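PDB 5Z87: EmGH1 from Erythrobacter marinus, which probably hydrolyses beta-glucosides as a family 3 glycoside hydrolase, and perhaps xylosides or arabinofuranosides. Local coordinates for residues Y36-L50 with E374-D387. Residues are numbered along the deposited sequence; the frame is centred on the assembly and turned at random.
Sequences YRDRSLSPARRAAAL and ERILAAKFKCGLFD
Arg46 meets Asp387 end-on: NH1 donates to OD2 at 2.9 Å and NH2 to OD1 at 3.1 Å, the latter almost straight at 174°. Both oxygens use syn lone pairs, and guanidinium and carboxylate lie nearly coplanar. Along its side edge the same guanidinium holds the backbone of its own segment, NE reaching Tyr36 O at 3.0 Å with NH2 as a second, longer donor; NH1 also bonds Tyr222. The group is thus fixed in rotation, and the bend at chi3 turns one guanidinium face toward Phe381 CD1, which lies 3.4 Å from Arg46 CZ, the two planes 45° apart. An alanine in place of Arg46 would probably leave the Asp387 carboxylate and the Tyr36 carbonyl without these donors and strip the guanidinium from beside the Phe381 CD1-CE1 edge. A water links Asp387 OD1, firmly, to Arg39 NH2, weakly.

Apolar packing centres on Phe381, a knob among Pro43, Arg46, Ala47 and Leu50. Arg46 CB makes a CH-pi contact 3.7 Å from the ring centroid, straight above one face; Phe386 packs against the opposite face. Leu50 CD2 touches the CZ atoms of both phenylalanines. In return Ala47 CB drops among Glu374, Leu377, Ala378 and Phe381, tight against Ala378 CA at 3.5 Å.

Small alanines let helices 43-50 and 374-382 approach to 7.8 Å, their directions 130° apart. Beyond Phe381, a Schellman motif, with Gly384 at positive phi, leads the chain round to Asp387. The contact thus lays the N-terminal helix across helix 366-382 of the family 3 N-terminal, TIM-barrel-type domain, whose far side packs on strands 126-129 and 309-311 through Ile376, Ala379 and Lys380.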
# COMPACT_ATOMS: atom_id res chain seq x y z
N TYR A 36 37.75 5.95 -35.34
CA TYR A 36 37.55 5.47 -33.98
C TYR A 36 38.85 5.45 -33.17
O TYR A 36 38.80 5.39 -31.94
CB TYR A 36 36.88 4.09 -33.99
CG TYR A 36 37.83 2.91 -34.07
CD1 TYR A 36 38.43 2.39 -32.92
CD2 TYR A 36 38.13 2.32 -35.30
CE1 TYR A 36 39.32 1.31 -32.99
CE2 TYR A 36 39.02 1.23 -35.38
CZ TYR A 36 39.60 0.74 -34.22
OH TYR A 36 40.47 -0.32 -34.28
N ARG A 37 40.00 5.54 -33.83
CA ARG A 37 41.28 5.54 -33.14
C ARG A 37 41.75 6.94 -32.78
O ARG A 37 42.83 7.10 -32.21
CB ARG A 37 42.34 4.84 -34.00
CG ARG A 37 42.01 3.38 -34.28
CD ARG A 37 43.02 2.73 -35.21
NE ARG A 37 44.41 2.82 -34.73
CZ ARG A 37 45.07 1.82 -34.15
NH1 ARG A 37 44.47 0.65 -33.97
NH2 ARG A 37 46.33 2.00 -33.76
N ASP A 38 40.96 7.96 -33.09
CA ASP A 38 41.31 9.35 -32.79
C ASP A 38 40.88 9.67 -31.36
O ASP A 38 39.69 9.86 -31.08
CB ASP A 38 40.64 10.27 -33.81
CG ASP A 38 40.99 11.72 -33.60
OD1 ASP A 38 41.81 12.01 -32.70
OD2 ASP A 38 40.44 12.57 -34.33
N ARG A 39 41.85 9.76 -30.44
CA ARG A 39 41.54 10.02 -29.04
C ARG A 39 41.04 11.43 -28.79
O ARG A 39 40.50 11.71 -27.72
CB ARG A 39 42.76 9.77 -28.17
CG ARG A 39 43.03 8.32 -27.83
CD ARG A 39 43.85 8.23 -26.54
NE ARG A 39 44.81 9.33 -26.41
CZ ARG A 39 45.95 9.41 -27.07
NH1 ARG A 39 46.75 10.45 -26.90
NH2 ARG A 39 46.30 8.44 -27.91
N SER A 40 41.24 12.34 -29.74
CA SER A 40 40.72 13.70 -29.59
C SER A 40 39.26 13.80 -29.99
O SER A 40 38.64 14.84 -29.74
CB SER A 40 41.56 14.67 -30.42
OG SER A 40 41.21 14.60 -31.80
N LEU A 41 38.70 12.77 -30.61
CA LEU A 41 37.28 12.75 -30.94
C LEU A 41 36.44 12.43 -29.70
O LEU A 41 36.91 11.85 -28.72
CB LEU A 41 37.00 11.73 -32.03
CG LEU A 41 36.63 12.16 -33.44
CD1 LEU A 41 36.17 10.95 -34.23
CD2 LEU A 41 35.57 13.24 -33.43
N SER A 42 35.16 12.81 -29.78
CA SER A 42 34.23 12.54 -28.69
C SER A 42 33.89 11.05 -28.65
O SER A 42 33.93 10.36 -29.68
CB SER A 42 32.95 13.34 -28.85
OG SER A 42 32.12 12.74 -29.83
N PRO A 43 33.56 10.52 -27.46
CA PRO A 43 33.18 9.10 -27.36
C PRO A 43 32.08 8.71 -28.32
O PRO A 43 32.14 7.63 -28.92
CB PRO A 43 32.74 8.96 -25.90
CG PRO A 43 33.60 9.96 -25.17
CD PRO A 43 33.77 11.13 -26.13
N ALA A 44 31.07 9.57 -28.47
CA ALA A 44 29.96 9.28 -29.37
C ALA A 44 30.43 9.17 -30.82
O ALA A 44 30.02 8.28 -31.55
CB ALA A 44 28.89 10.37 -29.23
N ARG A 45 31.31 10.08 -31.24
CA ARG A 45 31.79 10.03 -32.62
C ARG A 45 32.72 8.85 -32.84
O ARG A 45 32.65 8.19 -33.89
CB ARG A 45 32.43 11.37 -32.99
CG ARG A 45 31.36 12.47 -33.09
CD ARG A 45 31.93 13.86 -33.31
NE ARG A 45 32.45 14.03 -34.67
CZ ARG A 45 33.12 15.10 -35.08
NH1 ARG A 45 33.36 16.10 -34.23
NH2 ARG A 45 33.56 15.16 -36.33
N ARG A 46 33.55 8.51 -31.85
CA ARG A 46 34.38 7.31 -31.99
C ARG A 46 33.51 6.06 -32.04
O ARG A 46 33.83 5.12 -32.77
CB ARG A 46 35.41 7.23 -30.86
CG ARG A 46 36.40 8.39 -30.86
CD ARG A 46 37.31 8.37 -29.65
NE ARG A 46 38.19 7.20 -29.68
CZ ARG A 46 39.07 6.90 -28.74
NH1 ARG A 46 39.20 7.68 -27.67
NH2 ARG A 46 39.82 5.82 -28.86
N ALA A 47 32.40 6.04 -31.30
CA ALA A 47 31.55 4.85 -31.28
C ALA A 47 30.83 4.66 -32.62
O ALA A 47 30.73 3.54 -33.12
CB ALA A 47 30.53 4.92 -30.14
N ALA A 48 30.32 5.75 -33.20
CA ALA A 48 29.71 5.64 -34.52
C ALA A 48 30.72 5.15 -35.55
O ALA A 48 30.43 4.24 -36.34
CB ALA A 48 29.11 6.98 -34.94
N ALA A 49 31.91 5.74 -35.56
CA ALA A 49 32.92 5.33 -36.53
C ALA A 49 33.26 3.85 -36.39
O ALA A 49 33.41 3.14 -37.39
CB ALA A 49 34.18 6.19 -36.39
N LEU A 50 33.35 3.36 -35.15
CA LEU A 50 33.66 1.95 -34.95
C LEU A 50 32.50 1.07 -35.36
O LEU A 50 32.70 0.01 -35.98
CB LEU A 50 34.03 1.71 -33.49
CG LEU A 50 34.29 0.26 -33.08
CD1 LEU A 50 35.40 -0.34 -33.92
CD2 LEU A 50 34.61 0.14 -31.58
N GLU A 374 25.85 0.70 -30.17
CA GLU A 374 26.56 1.97 -30.28
C GLU A 374 26.59 2.69 -28.94
O GLU A 374 27.61 3.31 -28.59
CB GLU A 374 25.94 2.84 -31.37
CG GLU A 374 26.82 4.05 -31.69
CD GLU A 374 26.33 4.87 -32.88
OE1 GLU A 374 25.88 4.27 -33.88
OE2 GLU A 374 26.41 6.12 -32.79
N ARG A 375 25.50 2.62 -28.17
CA ARG A 375 25.49 3.18 -26.82
C ARG A 375 26.58 2.56 -25.96
O ARG A 375 27.35 3.27 -25.30
CB ARG A 375 24.12 2.96 -26.15
CG ARG A 375 23.01 3.82 -26.71
CD ARG A 375 21.68 3.10 -26.69
NE ARG A 375 20.60 4.01 -27.03
CZ ARG A 375 19.30 3.72 -26.96
NH1 ARG A 375 18.91 2.52 -26.56
NH2 ARG A 375 18.40 4.63 -27.30
N ILE A 376 26.66 1.23 -25.99
CA ILE A 376 27.68 0.49 -25.25
C ILE A 376 29.08 0.95 -25.64
O ILE A 376 29.92 1.24 -24.78
CB ILE A 376 27.51 -1.02 -25.49
CG1 ILE A 376 26.16 -1.50 -24.97
CG2 ILE A 376 28.67 -1.79 -24.86
CD1 ILE A 376 26.05 -1.38 -23.47
N LEU A 377 29.35 1.00 -26.95
CA LEU A 377 30.67 1.41 -27.43
C LEU A 377 31.01 2.82 -26.99
O LEU A 377 32.14 3.10 -26.58
CB LEU A 377 30.72 1.29 -28.95
CG LEU A 377 30.63 -0.16 -29.43
CD1 LEU A 377 30.52 -0.19 -30.95
CD2 LEU A 377 31.83 -0.95 -28.94
N ALA A 378 30.04 3.73 -27.06
CA ALA A 378 30.31 5.11 -26.67
C ALA A 378 30.66 5.19 -25.19
O ALA A 378 31.57 5.95 -24.80
CB ALA A 378 29.10 6.00 -26.99
N ALA A 379 29.98 4.39 -24.36
CA ALA A 379 30.31 4.37 -22.94
C ALA A 379 31.72 3.83 -22.73
O ALA A 379 32.48 4.36 -21.90
CB ALA A 379 29.28 3.53 -22.17
N LYS A 380 32.11 2.80 -23.49
CA LYS A 380 33.45 2.25 -23.34
C LYS A 380 34.52 3.28 -23.72
O LYS A 380 35.52 3.44 -23.01
CB LYS A 380 33.59 0.98 -24.18
CG LYS A 380 32.72 -0.15 -23.70
CD LYS A 380 32.90 -1.43 -24.50
CE LYS A 380 32.38 -2.62 -23.68
NZ LYS A 380 32.44 -3.93 -24.40
N PHE A 381 34.32 4.00 -24.82
CA PHE A 381 35.25 5.07 -25.17
C PHE A 381 35.34 6.10 -24.05
O PHE A 381 36.44 6.44 -23.59
CB PHE A 381 34.84 5.72 -26.50
CG PHE A 381 35.25 4.91 -27.72
CD1 PHE A 381 36.59 4.72 -28.04
CD2 PHE A 381 34.29 4.33 -28.55
CE1 PHE A 381 36.98 3.96 -29.16
CE2 PHE A 381 34.66 3.58 -29.67
CZ PHE A 381 36.01 3.39 -29.98
N LYS A 382 34.19 6.56 -23.55
CA LYS A 382 34.15 7.55 -22.48
C LYS A 382 34.90 7.08 -21.23
O LYS A 382 35.55 7.88 -20.55
CB LYS A 382 32.69 7.89 -22.14
CG LYS A 382 32.54 8.96 -21.04
CD LYS A 382 31.19 9.70 -21.09
CE LYS A 382 31.14 10.81 -20.05
NZ LYS A 382 29.84 11.56 -20.03
N CYS A 383 34.80 5.79 -20.90
CA CYS A 383 35.50 5.26 -19.74
C CYS A 383 36.96 4.94 -20.02
O CYS A 383 37.65 4.46 -19.11
CB CYS A 383 34.79 4.01 -19.22
SG CYS A 383 33.13 4.40 -18.58
N GLY A 384 37.43 5.19 -21.24
CA GLY A 384 38.83 5.00 -21.55
C GLY A 384 39.27 3.57 -21.77
O GLY A 384 40.48 3.31 -21.76
N LEU A 385 38.34 2.63 -21.98
CA LEU A 385 38.74 1.23 -22.11
C LEU A 385 39.70 1.04 -23.28
O LEU A 385 40.55 0.14 -23.23
CB LEU A 385 37.54 0.30 -22.32
CG LEU A 385 36.33 0.32 -21.37
CD1 LEU A 385 35.71 -1.06 -21.31
CD2 LEU A 385 36.69 0.80 -19.98
N PHE A 386 39.59 1.86 -24.32
CA PHE A 386 40.40 1.69 -25.51
C PHE A 386 41.79 2.29 -25.35
O PHE A 386 42.72 1.86 -26.04
CB PHE A 386 39.72 2.33 -26.73
CG PHE A 386 38.47 1.61 -27.20
CD1 PHE A 386 37.22 1.88 -26.64
CD2 PHE A 386 38.54 0.69 -28.24
CE1 PHE A 386 36.07 1.24 -27.12
CE2 PHE A 386 37.39 0.04 -28.72
CZ PHE A 386 36.16 0.31 -28.15
N ASP A 387 41.96 3.25 -24.44
CA ASP A 387 43.15 4.08 -24.37
C ASP A 387 43.98 3.85 -23.12
O ASP A 387 44.94 4.60 -22.89
CB ASP A 387 42.73 5.55 -24.47
CG ASP A 387 41.77 5.82 -25.64
OD1 ASP A 387 42.00 5.27 -26.74
OD2 ASP A 387 40.80 6.58 -25.45
O HOH W 1 44.69 5.38 -27.94